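Side-chain contacts in pesticidal crystal protein CRY4AA (Bacillus thuringiensis, PDB 2C9K), which promotes colloid-osmotic lysis of insect midgut epithelial cells after binding to them, acting as a pore-forming mosquito-larvicidal toxin: residues I28-L33 / N79-Y84; P35-A40 / S44-D49; L149-L154 / E191-Y196; F243-Y246 / K250-I253. One frame throughout, in Å; residues are numbered along the deposited sequence.

Overall arrangement
All four contacts lie in or at the edge of the N-terminal helical domain of this three-domain toxin. Contacts 1 and 2 share helix 29-37, have centres about 13 Å apart, and lie so that contact 2 falls within the chain span bridged by contact 1. Contact 3, between helices 140-164 and 183-208, follows both. Helix 140-164 links it to contact 1, about 17 Å away centre to centre, because Leu149 and Val153 pack against Phe30. Contact 4 comes last, about 12 Å from contact 3, with Phe243 and Tyr246 resting on Leu151. Together they run from the early helices of the bundle to its junction with the C-terminal β domain.

Contact 1: I28-L33 / N79-Y84; sequences IGFGTL and NVISTY
Phe30 and Tyr84 reach each other through different first torsions: the Phe30 ring stands beside its backbone N (chi1 -88°), while the Tyr84 ring is swung anti to its own N (chi1 164°), which carries it across to helix 29-37. The rings meet rim to rim, Phe30 CE1 to Tyr84 CE2 at 3.5 Å. Their planes are turned 79° apart and the ring centroids are separated by 5.9 Å, yet neither ring lies over the face of the other, so this is a perpendicular edge contact and not a stack. The face of Phe30 is used by Ile81 instead. Its CG2 methyl makes a CH-pi contact, 4.2 Å from the centroid of the Phe30 ring and displaced toward the CD2-CE2 side of the rim, with Phe30 CE2 as the nearest ring atom at 4.0 Å. Phe30 is thus met by a methyl from above and by an aromatic rim from the side.

Helices 29-37 and 77-89 belong to the α-helical bundle that forms the N-terminal domain of delta-endotoxins. With Phe30 CA and Ile81 CA still 8.4 Å apart, the gap between the backbones is filled by side chains. Leu149 and Val153 of helix 140-164 also pack on Phe30, and Tyr84 reaches the same helix, where its OH is hydrogen-bonded to Gln156. Ile81 leans in addition on Phe114 of helix 103-123. Next to the closest ring atoms, Tyr84 CD2 also lies along the Phe30 rim, 3.8 Å from Phe30 CE1.

Contact 2: P35-A40 / S44-D49; sequences PVLFPA and SNTWSD
The rings of Phe38 and Trp47 form an offset edge-to-face pair, with the edge of the indole directed at the phenyl face. Centroids of the Phe38 ring and the six-membered ring of Trp47 are 5.9 Å apart, the planes stand at 78°, and Trp47 CZ2 approaches Phe38 CZ to 4.0 Å. Over one face of the same indole lies the CG2 methyl of its neighbour Thr46, near the rim. Leu37 comes to the far end of the benzo ring at a slant, its CD2 lying 3.8 Å from Trp47 CH2. Phe78 meets the Phe38 ring and Phe50 meets Trp47, so the aromatic cluster extends beyond the pair.

This is a tight reversal joining two consecutive helices of the N-terminal bundle: helix 29-37 ends, the chain turns back, and helix 46-58 starts. Two hydroxyls tie the turn together. Thr46 OG1 donates to Leu37 O at 3.2 Å, coming from above the carbonyl plane with a C=O...O angle of 109°. Its OG1 is anti to the carbonyl carbon, which leaves CG2 anti to the backbone N, where it can cover the indole. Further round the turn, Ala40 N donates to Ser44 OG at 3.1 Å, with a bent N-H...O angle of 145°. Pro39 CD sits between these bonds, 3.8 Å from Thr46 OG1.

Ser44 OG is itself bonded to Gln41 O, so this buried hydroxyl accepts from one backbone group and donates to another, while Thr46 gives a donor to a carbonyl in the last turn of helix 29-37: the chemistry implies a turn closed by side-chain to backbone bonds beside the Phe38-Trp47 aromatic pair.

Contact 3: L149-L154 / E191-Y196; sequences LHLTVL and EDYTNY
Tyr193 points its ring across to helix 140-164 and meets two consecutive residues there, His150 and Leu151, with its rim. The imidazole of His150 and the phenol cross at about a right angle as side chains. Their ring planes are 65° apart and their centroids 5.7 Å, rim facing rim. Here His150 CG is anti to the backbone N (chi1 -171°), carrying the ring out toward Tyr193.

Helix 140-164 lies in the core of the helical bundle typical of the pore-forming domain of three-domain Cry toxins, and helix 183-208 packs along one flank of it. Elsewhere along this helix pair, Leu151 touches Ala189 and Leu154 touches Leu186. His111 and Phe114 of helix 103-123 pack against the His150 ring, and Ile118 of that helix touches Tyr193.

Leu151 runs antiparallel to the Tyr193 side chain, sliding past it. Its branch point leads: Leu151 CG is 3.8 Å from Tyr193 CD1, in the plane of the phenol ring. Leu151 CD1 and CD2 straddle the same ring carbon, each 4.0 Å from Tyr193 CD1.

Contact 4: F243-Y246 / K250-I253; sequences FPNY and KYPI
Tyr251 folds back on Pro244 and Asn245 in the linker that leaves the helical N-terminal domain after helix 222-240 and leads to strand 255-256, which pairs in parallel with strand 471-475 of the C-terminal β domain. The approach is close, with Asn245 CA and Tyr251 CA 6.2 Å apart, and it closes a short excursion of the chain.

Van der Waals packing accounts for what passes directly between the segments. One side of the phenol ring lies along the backbone of residues 244 and 245: Tyr251 CE1 is 3.4 Å from Pro244 O, which approaches the ring obliquely, and Tyr251 CD1 is 4.0 Å from Asn245 CA. The amide of Asn245 reaches over one face of the ring, ND2 being 4.4 Å from Tyr251 CE1. With CG beside its own backbone N (chi1 -52°), the Tyr251 ring is directed toward the bend of residues 243-246 and away from its own carbonyl.

Hydrogen bonds form within the first segment and from the second to outside partners, not between the two. Residues 243-246 form a single 3-10 turn, Tyr246 N donating to Phe243 O at 2.8 Å, and this turn presents the Pro244 carbonyl to the ring. The phenol OH is bonded to Glu606 OE1 and to Tyr570 OH.

Charge-aromatic interaction adds a further tie to the C-terminal domain, because Arg522 makes a cation-pi contact with the Tyr251 ring and bonds through NH1 to Lys250 O. At the base of the Tyr251 side chain, CB lies 4.2 Å from Asn245 O.

Contact 1: I28-L33 / N79-Y84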
loop_
_atom_site.group_PDB
_atom_site.type_symbol
_atom_site.label_atom_id
_atom_site.label_comp_id
_atom_site.label_asym_id
_atom_site.label_seq_id
_atom_site.Cartn_x
_atom_site.Cartn_y
_atom_site.Cartn_z
ATOM N N ILE A 28 13.962 -1.035 -18.831
ATOM C CA ILE A 28 12.708 -1.775 -18.871
ATOM C C ILE A 28 11.567 -1.048 -18.177
ATOM O O ILE A 28 10.506 -0.846 -18.769
ATOM C CB ILE A 28 12.879 -3.163 -18.228
ATOM C CG1 ILE A 28 13.953 -3.945 -18.988
ATOM C CG2 ILE A 28 11.549 -3.903 -18.203
ATOM C CD1 ILE A 28 13.757 -3.959 -20.494
ATOM N N GLY A 29 11.780 -0.676 -16.917
ATOM C CA GLY A 29 10.756 0.039 -16.173
ATOM C C GLY A 29 10.286 1.261 -16.941
ATOM O O GLY A 29 9.114 1.629 -16.885
ATOM N N PHE A 30 11.203 1.896 -17.665
ATOM C CA PHE A 30 10.856 3.066 -18.452
ATOM C C PHE A 30 9.997 2.666 -19.630
ATOM O O PHE A 30 9.100 3.405 -20.026
ATOM C CB PHE A 30 12.112 3.767 -18.944
ATOM C CG PHE A 30 12.651 4.773 -17.979
ATOM C CD1 PHE A 30 14.018 4.928 -17.809
ATOM C CD2 PHE A 30 11.787 5.593 -17.257
ATOM C CE1 PHE A 30 14.517 5.884 -16.936
ATOM C CE2 PHE A 30 12.275 6.554 -16.381
ATOM C CZ PHE A 30 13.642 6.703 -16.218
ATOM N N GLY A 31 10.271 1.490 -20.188
ATOM C CA GLY A 31 9.496 1.017 -21.321
ATOM C C GLY A 31 8.013 1.029 -21.002
ATOM O O GLY A 31 7.168 1.062 -21.904
ATOM N N THR A 32 7.699 1.010 -19.708
ATOM C CA THR A 32 6.318 1.017 -19.248
ATOM C C THR A 32 5.907 2.373 -18.699
ATOM O O THR A 32 4.856 2.906 -19.053
ATOM C CB THR A 32 6.102 -0.012 -18.144
ATOM O OG1 THR A 32 6.369 -1.321 -18.659
ATOM C CG2 THR A 32 4.666 0.058 -17.624
ATOM N N LEU A 33 6.739 2.928 -17.829
ATOM C CA LEU A 33 6.444 4.220 -17.227
ATOM C C LEU A 33 6.194 5.353 -18.226
ATOM O O LEU A 33 5.207 6.073 -18.092
ATOM C CB LEU A 33 7.555 4.605 -16.253
ATOM C CG LEU A 33 7.637 3.672 -15.042
ATOM C CD1 LEU A 33 8.817 4.062 -14.164
ATOM C CD2 LEU A 33 6.330 3.733 -14.264
ATOM N N ASN A 79 10.743 14.390 -22.788
ATOM C CA ASN A 79 11.896 14.474 -23.670
ATOM C C ASN A 79 13.199 14.160 -22.944
ATOM O O ASN A 79 14.070 13.485 -23.495
ATOM C CB ASN A 79 11.962 15.861 -24.317
ATOM C CG ASN A 79 11.097 15.964 -25.563
ATOM O OD1 ASN A 79 10.791 17.059 -26.031
ATOM N ND2 ASN A 79 10.710 14.817 -26.114
ATOM N N VAL A 80 13.332 14.634 -21.711
ATOM C CA VAL A 80 14.548 14.384 -20.950
ATOM C C VAL A 80 14.678 12.910 -20.578
ATOM O O VAL A 80 15.785 12.400 -20.404
ATOM C CB VAL A 80 14.604 15.250 -19.667
ATOM C CG1 VAL A 80 15.847 14.906 -18.853
ATOM C CG2 VAL A 80 14.612 16.728 -20.041
ATOM N N ILE A 81 13.550 12.219 -20.459
ATOM C CA ILE A 81 13.575 10.796 -20.125
ATOM C C ILE A 81 13.710 9.956 -21.399
ATOM O O ILE A 81 14.397 8.935 -21.405
ATOM C CB ILE A 81 12.292 10.377 -19.321
ATOM C CG1 ILE A 81 12.533 10.554 -17.821
ATOM C CG2 ILE A 81 11.939 8.921 -19.579
ATOM C CD1 ILE A 81 12.850 11.962 -17.405
ATOM N N SER A 82 13.066 10.398 -22.475
ATOM C CA SER A 82 13.120 9.685 -23.746
ATOM C C SER A 82 14.539 9.593 -24.305
ATOM O O SER A 82 14.983 8.523 -24.719
ATOM C CB SER A 82 12.214 10.368 -24.766
ATOM O OG SER A 82 10.861 10.329 -24.348
ATOM N N THR A 83 15.246 10.721 -24.318
ATOM C CA THR A 83 16.615 10.761 -24.822
ATOM C C THR A 83 17.510 9.870 -23.965
ATOM O O THR A 83 18.300 9.080 -24.483
ATOM C CB THR A 83 17.174 12.199 -24.803
ATOM O OG1 THR A 83 16.342 13.050 -25.603
ATOM C CG2 THR A 83 18.591 12.225 -25.353
ATOM N N TYR A 84 17.384 10.011 -22.651
ATOM C CA TYR A 84 18.161 9.210 -21.717
ATOM C C TYR A 84 17.886 7.733 -21.966
ATOM O O TYR A 84 18.806 6.913 -22.025
ATOM C CB TYR A 84 17.766 9.546 -20.280
ATOM C CG TYR A 84 18.221 8.514 -19.272
ATOM C CD1 TYR A 84 19.518 8.526 -18.774
ATOM C CD2 TYR A 84 17.360 7.502 -18.843
ATOM C CE1 TYR A 84 19.949 7.565 -17.879
ATOM C CE2 TYR A 84 17.784 6.534 -17.949
ATOM C CZ TYR A 84 19.079 6.572 -17.471
ATOM O OH TYR A 84 19.515 5.622 -16.583
#

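Contact 2: P35-A40 / S44-D49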
loop_
_atom_site.group_PDB
_atom_site.type_symbol
_atom_site.label_atom_id
_atom_site.label_comp_id
_atom_site.label_asym_id
_atom_site.label_seq_id
_atom_site.Cartn_x
_atom_site.Cartn_y
_atom_site.Cartn_z
ATOM N N PRO A 35 5.154 5.352 -21.456
ATOM C CA PRO A 35 3.865 5.202 -22.147
ATOM C C PRO A 35 2.665 5.425 -21.215
ATOM O O PRO A 35 1.611 5.905 -21.638
ATOM C CB PRO A 35 3.913 3.764 -22.664
ATOM C CG PRO A 35 5.369 3.528 -22.881
ATOM C CD PRO A 35 6.000 4.163 -21.664
ATOM N N VAL A 36 2.834 5.062 -19.948
ATOM C CA VAL A 36 1.784 5.203 -18.948
ATOM C C VAL A 36 1.652 6.642 -18.442
ATOM O O VAL A 36 0.544 7.107 -18.148
ATOM C CB VAL A 36 2.049 4.271 -17.743
ATOM C CG1 VAL A 36 1.051 4.551 -16.635
ATOM C CG2 VAL A 36 1.956 2.817 -18.180
ATOM N N LEU A 37 2.778 7.341 -18.352
ATOM C CA LEU A 37 2.797 8.721 -17.873
ATOM C C LEU A 37 2.804 9.776 -18.990
ATOM O O LEU A 37 2.594 10.967 -18.731
ATOM C CB LEU A 37 4.009 8.931 -16.959
ATOM C CG LEU A 37 4.020 8.115 -15.667
ATOM C CD1 LEU A 37 5.371 8.227 -15.004
ATOM C CD2 LEU A 37 2.925 8.612 -14.746
ATOM N N PHE A 38 3.051 9.342 -20.224
ATOM C CA PHE A 38 3.076 10.259 -21.356
ATOM C C PHE A 38 2.525 9.618 -22.628
ATOM O O PHE A 38 3.268 9.376 -23.577
ATOM C CB PHE A 38 4.500 10.738 -21.627
ATOM C CG PHE A 38 5.227 11.216 -20.407
ATOM C CD1 PHE A 38 6.017 10.344 -19.667
ATOM C CD2 PHE A 38 5.138 12.548 -20.004
ATOM C CE1 PHE A 38 6.709 10.785 -18.549
ATOM C CE2 PHE A 38 5.829 13.006 -18.882
ATOM C CZ PHE A 38 6.616 12.126 -18.153
ATOM N N PRO A 39 1.215 9.328 -22.660
ATOM C CA PRO A 39 0.566 8.713 -23.826
ATOM C C PRO A 39 0.469 9.642 -25.051
ATOM O O PRO A 39 0.343 9.182 -26.188
ATOM C CB PRO A 39 -0.802 8.303 -23.279
ATOM C CG PRO A 39 -1.067 9.334 -22.234
ATOM C CD PRO A 39 0.267 9.445 -21.538
ATOM N N ALA A 40 0.532 10.947 -24.807
ATOM C CA ALA A 40 0.478 11.941 -25.873
ATOM C C ALA A 40 1.747 12.789 -25.789
ATOM O O ALA A 40 1.713 14.008 -25.971
ATOM C CB ALA A 40 -0.753 12.820 -25.716
ATOM N N SER A 44 0.600 15.682 -22.967
ATOM C CA SER A 44 -0.393 14.828 -22.329
ATOM C C SER A 44 -1.163 15.619 -21.273
ATOM O O SER A 44 -0.862 16.783 -21.009
ATOM C CB SER A 44 0.299 13.634 -21.660
ATOM O OG SER A 44 1.201 12.981 -22.538
ATOM N N ASN A 45 -2.155 14.976 -20.670
ATOM C CA ASN A 45 -2.955 15.605 -19.625
ATOM C C ASN A 45 -2.954 14.748 -18.366
ATOM O O ASN A 45 -3.861 14.838 -17.540
ATOM C CB ASN A 45 -4.388 15.811 -20.105
ATOM C CG ASN A 45 -4.460 16.671 -21.343
ATOM O OD1 ASN A 45 -3.964 17.799 -21.362
ATOM N ND2 ASN A 45 -5.082 16.144 -22.389
ATOM N N THR A 46 -1.921 13.922 -18.231
ATOM C CA THR A 46 -1.786 13.036 -17.086
ATOM C C THR A 46 -1.765 13.812 -15.767
ATOM O O THR A 46 -2.532 13.501 -14.851
ATOM C CB THR A 46 -0.502 12.174 -17.207
ATOM O OG1 THR A 46 -0.555 11.407 -18.416
ATOM C CG2 THR A 46 -0.385 11.212 -16.033
ATOM N N TRP A 47 -0.904 14.824 -15.680
ATOM C CA TRP A 47 -0.792 15.641 -14.473
ATOM C C TRP A 47 -2.074 16.428 -14.195
ATOM O O TRP A 47 -2.440 16.648 -13.040
ATOM C CB TRP A 47 0.398 16.593 -14.600
ATOM C CG TRP A 47 1.615 15.904 -15.109
ATOM C CD1 TRP A 47 2.404 16.307 -16.137
ATOM C CD2 TRP A 47 2.143 14.648 -14.666
ATOM N NE1 TRP A 47 3.388 15.379 -16.375
ATOM C CE2 TRP A 47 3.252 14.350 -15.485
ATOM C CE3 TRP A 47 1.784 13.742 -13.657
ATOM C CZ2 TRP A 47 4.011 13.185 -15.329
ATOM C CZ3 TRP A 47 2.540 12.578 -13.500
ATOM C CH2 TRP A 47 3.640 12.313 -14.335
ATOM N N SER A 48 -2.758 16.862 -15.250
ATOM C CA SER A 48 -4.009 17.589 -15.071
ATOM C C SER A 48 -4.992 16.626 -14.431
ATOM O O SER A 48 -5.615 16.947 -13.422
ATOM C CB SER A 48 -4.563 18.062 -16.410
ATOM O OG SER A 48 -3.729 19.049 -16.976
ATOM N N ASP A 49 -5.124 15.440 -15.019
ATOM C CA ASP A 49 -6.027 14.435 -14.485
ATOM C C ASP A 49 -5.685 14.135 -13.032
ATOM O O ASP A 49 -6.576 14.028 -12.188
ATOM C CB ASP A 49 -5.951 13.154 -15.305
ATOM C CG ASP A 49 -6.417 13.353 -16.725
ATOM O OD1 ASP A 49 -7.302 14.208 -16.943
ATOM O OD2 ASP A 49 -5.913 12.648 -17.625
#

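Contact 3: L149-L154 / E191-Y196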
loop_
_atom_site.group_PDB
_atom_site.type_symbol
_atom_site.label_atom_id
_atom_site.label_comp_id
_atom_site.label_asym_id
_atom_site.label_seq_id
_atom_site.Cartn_x
_atom_site.Cartn_y
_atom_site.Cartn_z
ATOM N N LEU A 149 10.814 8.854 -10.894
ATOM C CA LEU A 149 11.623 8.819 -12.107
ATOM C C LEU A 149 13.018 9.270 -11.702
ATOM O O LEU A 149 14.019 8.617 -12.020
ATOM C CB LEU A 149 11.061 9.768 -13.170
ATOM C CG LEU A 149 9.727 9.333 -13.768
ATOM C CD1 LEU A 149 9.157 10.418 -14.674
ATOM C CD2 LEU A 149 9.941 8.038 -14.516
ATOM N N HIS A 150 13.075 10.385 -10.979
ATOM C CA HIS A 150 14.342 10.917 -10.520
ATOM C C HIS A 150 15.133 9.836 -9.795
ATOM O O HIS A 150 16.278 9.559 -10.147
ATOM C CB HIS A 150 14.118 12.106 -9.585
ATOM C CG HIS A 150 15.378 12.834 -9.234
ATOM N ND1 HIS A 150 16.578 12.591 -9.869
ATOM C CD2 HIS A 150 15.628 13.800 -8.322
ATOM C CE1 HIS A 150 17.513 13.370 -9.361
ATOM N NE2 HIS A 150 16.961 14.114 -8.421
ATOM N N LEU A 151 14.523 9.217 -8.788
ATOM C CA LEU A 151 15.203 8.172 -8.024
ATOM C C LEU A 151 15.674 7.005 -8.897
ATOM O O LEU A 151 16.698 6.379 -8.602
ATOM C CB LEU A 151 14.287 7.642 -6.911
ATOM C CG LEU A 151 14.016 8.576 -5.726
ATOM C CD1 LEU A 151 12.915 8.013 -4.845
ATOM C CD2 LEU A 151 15.301 8.764 -4.925
ATOM N N THR A 152 14.939 6.723 -9.974
ATOM C CA THR A 152 15.280 5.610 -10.861
ATOM C C THR A 152 16.555 5.818 -11.673
ATOM O O THR A 152 17.336 4.885 -11.852
ATOM C CB THR A 152 14.131 5.292 -11.832
ATOM O OG1 THR A 152 12.913 5.134 -11.097
ATOM C CG2 THR A 152 14.414 4.006 -12.566
ATOM N N VAL A 153 16.767 7.028 -12.173
ATOM C CA VAL A 153 17.972 7.287 -12.946
ATOM C C VAL A 153 19.180 7.317 -12.020
ATOM O O VAL A 153 20.257 6.871 -12.392
ATOM C CB VAL A 153 17.889 8.612 -13.726
ATOM C CG1 VAL A 153 19.240 8.937 -14.339
ATOM C CG2 VAL A 153 16.842 8.495 -14.828
ATOM N N LEU A 154 19.006 7.837 -10.813
ATOM C CA LEU A 154 20.111 7.872 -9.867
ATOM C C LEU A 154 20.482 6.443 -9.451
ATOM O O LEU A 154 21.659 6.086 -9.413
ATOM C CB LEU A 154 19.729 8.701 -8.645
ATOM C CG LEU A 154 19.613 10.196 -8.929
ATOM C CD1 LEU A 154 19.033 10.923 -7.723
ATOM C CD2 LEU A 154 20.993 10.739 -9.272
ATOM N N GLU A 191 15.634 9.943 1.097
ATOM C CA GLU A 191 15.216 10.503 2.365
ATOM C C GLU A 191 14.316 11.724 2.191
ATOM O O GLU A 191 13.220 11.773 2.756
ATOM C CB GLU A 191 16.433 10.874 3.210
ATOM C CG GLU A 191 16.064 11.430 4.578
ATOM C CD GLU A 191 17.269 11.641 5.466
ATOM O OE1 GLU A 191 18.096 10.713 5.574
ATOM O OE2 GLU A 191 17.389 12.725 6.065
ATOM N N ASP A 192 14.767 12.702 1.413
ATOM C CA ASP A 192 13.982 13.913 1.213
ATOM C C ASP A 192 12.631 13.667 0.580
ATOM O O ASP A 192 11.618 14.171 1.054
ATOM C CB ASP A 192 14.756 14.919 0.372
ATOM C CG ASP A 192 15.962 15.465 1.096
ATOM O OD1 ASP A 192 16.044 15.303 2.336
ATOM O OD2 ASP A 192 16.826 16.071 0.424
ATOM N N TYR A 193 12.617 12.899 -0.497
ATOM C CA TYR A 193 11.371 12.591 -1.188
ATOM C C TYR A 193 10.389 11.857 -0.277
ATOM O O TYR A 193 9.199 12.158 -0.265
ATOM C CB TYR A 193 11.674 11.773 -2.436
ATOM C CG TYR A 193 12.274 12.608 -3.542
ATOM C CD1 TYR A 193 13.068 12.032 -4.530
ATOM C CD2 TYR A 193 12.019 13.980 -3.621
ATOM C CE1 TYR A 193 13.594 12.802 -5.569
ATOM C CE2 TYR A 193 12.538 14.753 -4.661
ATOM C CZ TYR A 193 13.322 14.159 -5.628
ATOM O OH TYR A 193 13.820 14.914 -6.663
ATOM N N THR A 194 10.888 10.899 0.494
ATOM C CA THR A 194 10.038 10.162 1.416
ATOM C C THR A 194 9.404 11.121 2.421
ATOM O O THR A 194 8.186 11.203 2.509
ATOM C CB THR A 194 10.835 9.088 2.184
ATOM O OG1 THR A 194 11.207 8.038 1.284
ATOM C CG2 THR A 194 9.995 8.505 3.309
ATOM N N ASN A 195 10.242 11.848 3.159
ATOM C CA ASN A 195 9.770 12.792 4.165
ATOM C C ASN A 195 8.855 13.896 3.634
ATOM O O ASN A 195 7.967 14.362 4.348
ATOM C CB ASN A 195 10.955 13.442 4.892
ATOM C CG ASN A 195 11.761 12.447 5.725
ATOM O OD1 ASN A 195 11.196 11.611 6.431
ATOM N ND2 ASN A 195 13.089 12.547 5.654
ATOM N N TYR A 196 9.063 14.321 2.391
ATOM C CA TYR A 196 8.236 15.380 1.819
ATOM C C TYR A 196 6.849 14.866 1.477
ATOM O O TYR A 196 5.851 15.471 1.861
ATOM C CB TYR A 196 8.877 15.963 0.560
ATOM C CG TYR A 196 8.018 17.025 -0.099
ATOM C CD1 TYR A 196 7.882 18.292 0.473
ATOM C CD2 TYR A 196 7.291 16.748 -1.259
ATOM C CE1 TYR A 196 7.043 19.252 -0.088
ATOM C CE2 TYR A 196 6.451 17.700 -1.827
ATOM C CZ TYR A 196 6.331 18.950 -1.230
ATOM O OH TYR A 196 5.479 19.893 -1.755
#

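Contact 4: F243-Y246 / K250-I253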
loop_
_atom_site.group_PDB
_atom_site.type_symbol
_atom_site.label_atom_id
_atom_site.label_comp_id
_atom_site.label_asym_id
_atom_site.label_seq_id
_atom_site.Cartn_x
_atom_site.Cartn_y
_atom_site.Cartn_z
ATOM N N PHE A 243 10.638 3.180 -2.318
ATOM C CA PHE A 243 11.828 4.014 -2.505
ATOM C C PHE A 243 13.107 3.472 -1.858
ATOM O O PHE A 243 14.198 3.564 -2.435
ATOM C CB PHE A 243 11.554 5.429 -1.988
ATOM C CG PHE A 243 10.700 6.273 -2.914
ATOM C CD1 PHE A 243 10.183 7.494 -2.481
ATOM C CD2 PHE A 243 10.447 5.868 -4.220
ATOM C CE1 PHE A 243 9.434 8.294 -3.330
ATOM C CE2 PHE A 243 9.696 6.666 -5.077
ATOM C CZ PHE A 243 9.190 7.880 -4.633
ATOM N N PRO A 244 12.992 2.888 -0.655
ATOM C CA PRO A 244 14.182 2.357 0.011
ATOM C C PRO A 244 14.868 1.282 -0.801
ATOM O O PRO A 244 16.035 0.999 -0.595
ATOM C CB PRO A 244 13.628 1.822 1.327
ATOM C CG PRO A 244 12.456 2.717 1.586
ATOM C CD PRO A 244 11.816 2.775 0.222
ATOM N N ASN A 245 14.134 0.672 -1.718
ATOM C CA ASN A 245 14.702 -0.377 -2.555
ATOM C C ASN A 245 15.693 0.234 -3.537
ATOM O O ASN A 245 16.553 -0.462 -4.076
ATOM C CB ASN A 245 13.596 -1.101 -3.327
ATOM C CG ASN A 245 12.576 -1.766 -2.413
ATOM O OD1 ASN A 245 11.605 -2.360 -2.886
ATOM N ND2 ASN A 245 12.790 -1.671 -1.101
ATOM N N TYR A 246 15.570 1.538 -3.773
ATOM C CA TYR A 246 16.470 2.219 -4.690
ATOM C C TYR A 246 17.845 2.409 -4.063
ATOM O O TYR A 246 18.780 2.813 -4.750
ATOM C CB TYR A 246 15.907 3.583 -5.098
ATOM C CG TYR A 246 14.743 3.526 -6.074
ATOM C CD1 TYR A 246 14.876 2.907 -7.322
ATOM C CD2 TYR A 246 13.511 4.096 -5.758
ATOM C CE1 TYR A 246 13.806 2.854 -8.226
ATOM C CE2 TYR A 246 12.442 4.048 -6.657
ATOM C CZ TYR A 246 12.595 3.423 -7.884
ATOM O OH TYR A 246 11.527 3.345 -8.750
ATOM N N LYS A 250 21.953 -0.699 0.353
ATOM C CA LYS A 250 21.169 -1.661 1.116
ATOM C C LYS A 250 20.724 -2.892 0.332
ATOM O O LYS A 250 20.777 -4.005 0.846
ATOM C CB LYS A 250 19.935 -0.971 1.683
ATOM C CG LYS A 250 20.224 0.153 2.666
ATOM C CD LYS A 250 20.152 -0.336 4.104
ATOM C CE LYS A 250 21.418 -1.050 4.548
ATOM N NZ LYS A 250 22.491 -0.089 4.955
ATOM N N TYR A 251 20.271 -2.691 -0.903
ATOM C CA TYR A 251 19.805 -3.802 -1.741
ATOM C C TYR A 251 20.590 -3.938 -3.055
ATOM O O TYR A 251 20.119 -3.550 -4.126
ATOM C CB TYR A 251 18.308 -3.638 -2.031
ATOM C CG TYR A 251 17.470 -3.435 -0.779
ATOM C CD1 TYR A 251 17.343 -2.178 -0.197
ATOM C CD2 TYR A 251 16.846 -4.513 -0.150
ATOM C CE1 TYR A 251 16.620 -2.002 0.978
ATOM C CE2 TYR A 251 16.118 -4.345 1.030
ATOM C CZ TYR A 251 16.011 -3.089 1.586
ATOM O OH TYR A 251 15.295 -2.913 2.751
ATOM N N PRO A 252 21.797 -4.529 -2.980
ATOM C CA PRO A 252 22.747 -4.775 -4.067
ATOM C C PRO A 252 22.261 -5.627 -5.229
ATOM O O PRO A 252 22.455 -5.281 -6.398
ATOM C CB PRO A 252 23.902 -5.466 -3.358
ATOM C CG PRO A 252 23.785 -5.010 -1.968
ATOM C CD PRO A 252 22.325 -5.087 -1.730
ATOM N N ILE A 253 21.632 -6.747 -4.899
ATOM C CA ILE A 253 21.181 -7.690 -5.911
ATOM C C ILE A 253 19.686 -7.778 -6.238
ATOM O O ILE A 253 19.272 -8.703 -6.934
ATOM C CB ILE A 253 21.673 -9.098 -5.537
ATOM C CG1 ILE A 253 20.921 -9.599 -4.300
ATOM C CG2 ILE A 253 23.165 -9.049 -5.221
ATOM C CD1 ILE A 253 21.313 -10.989 -3.857
#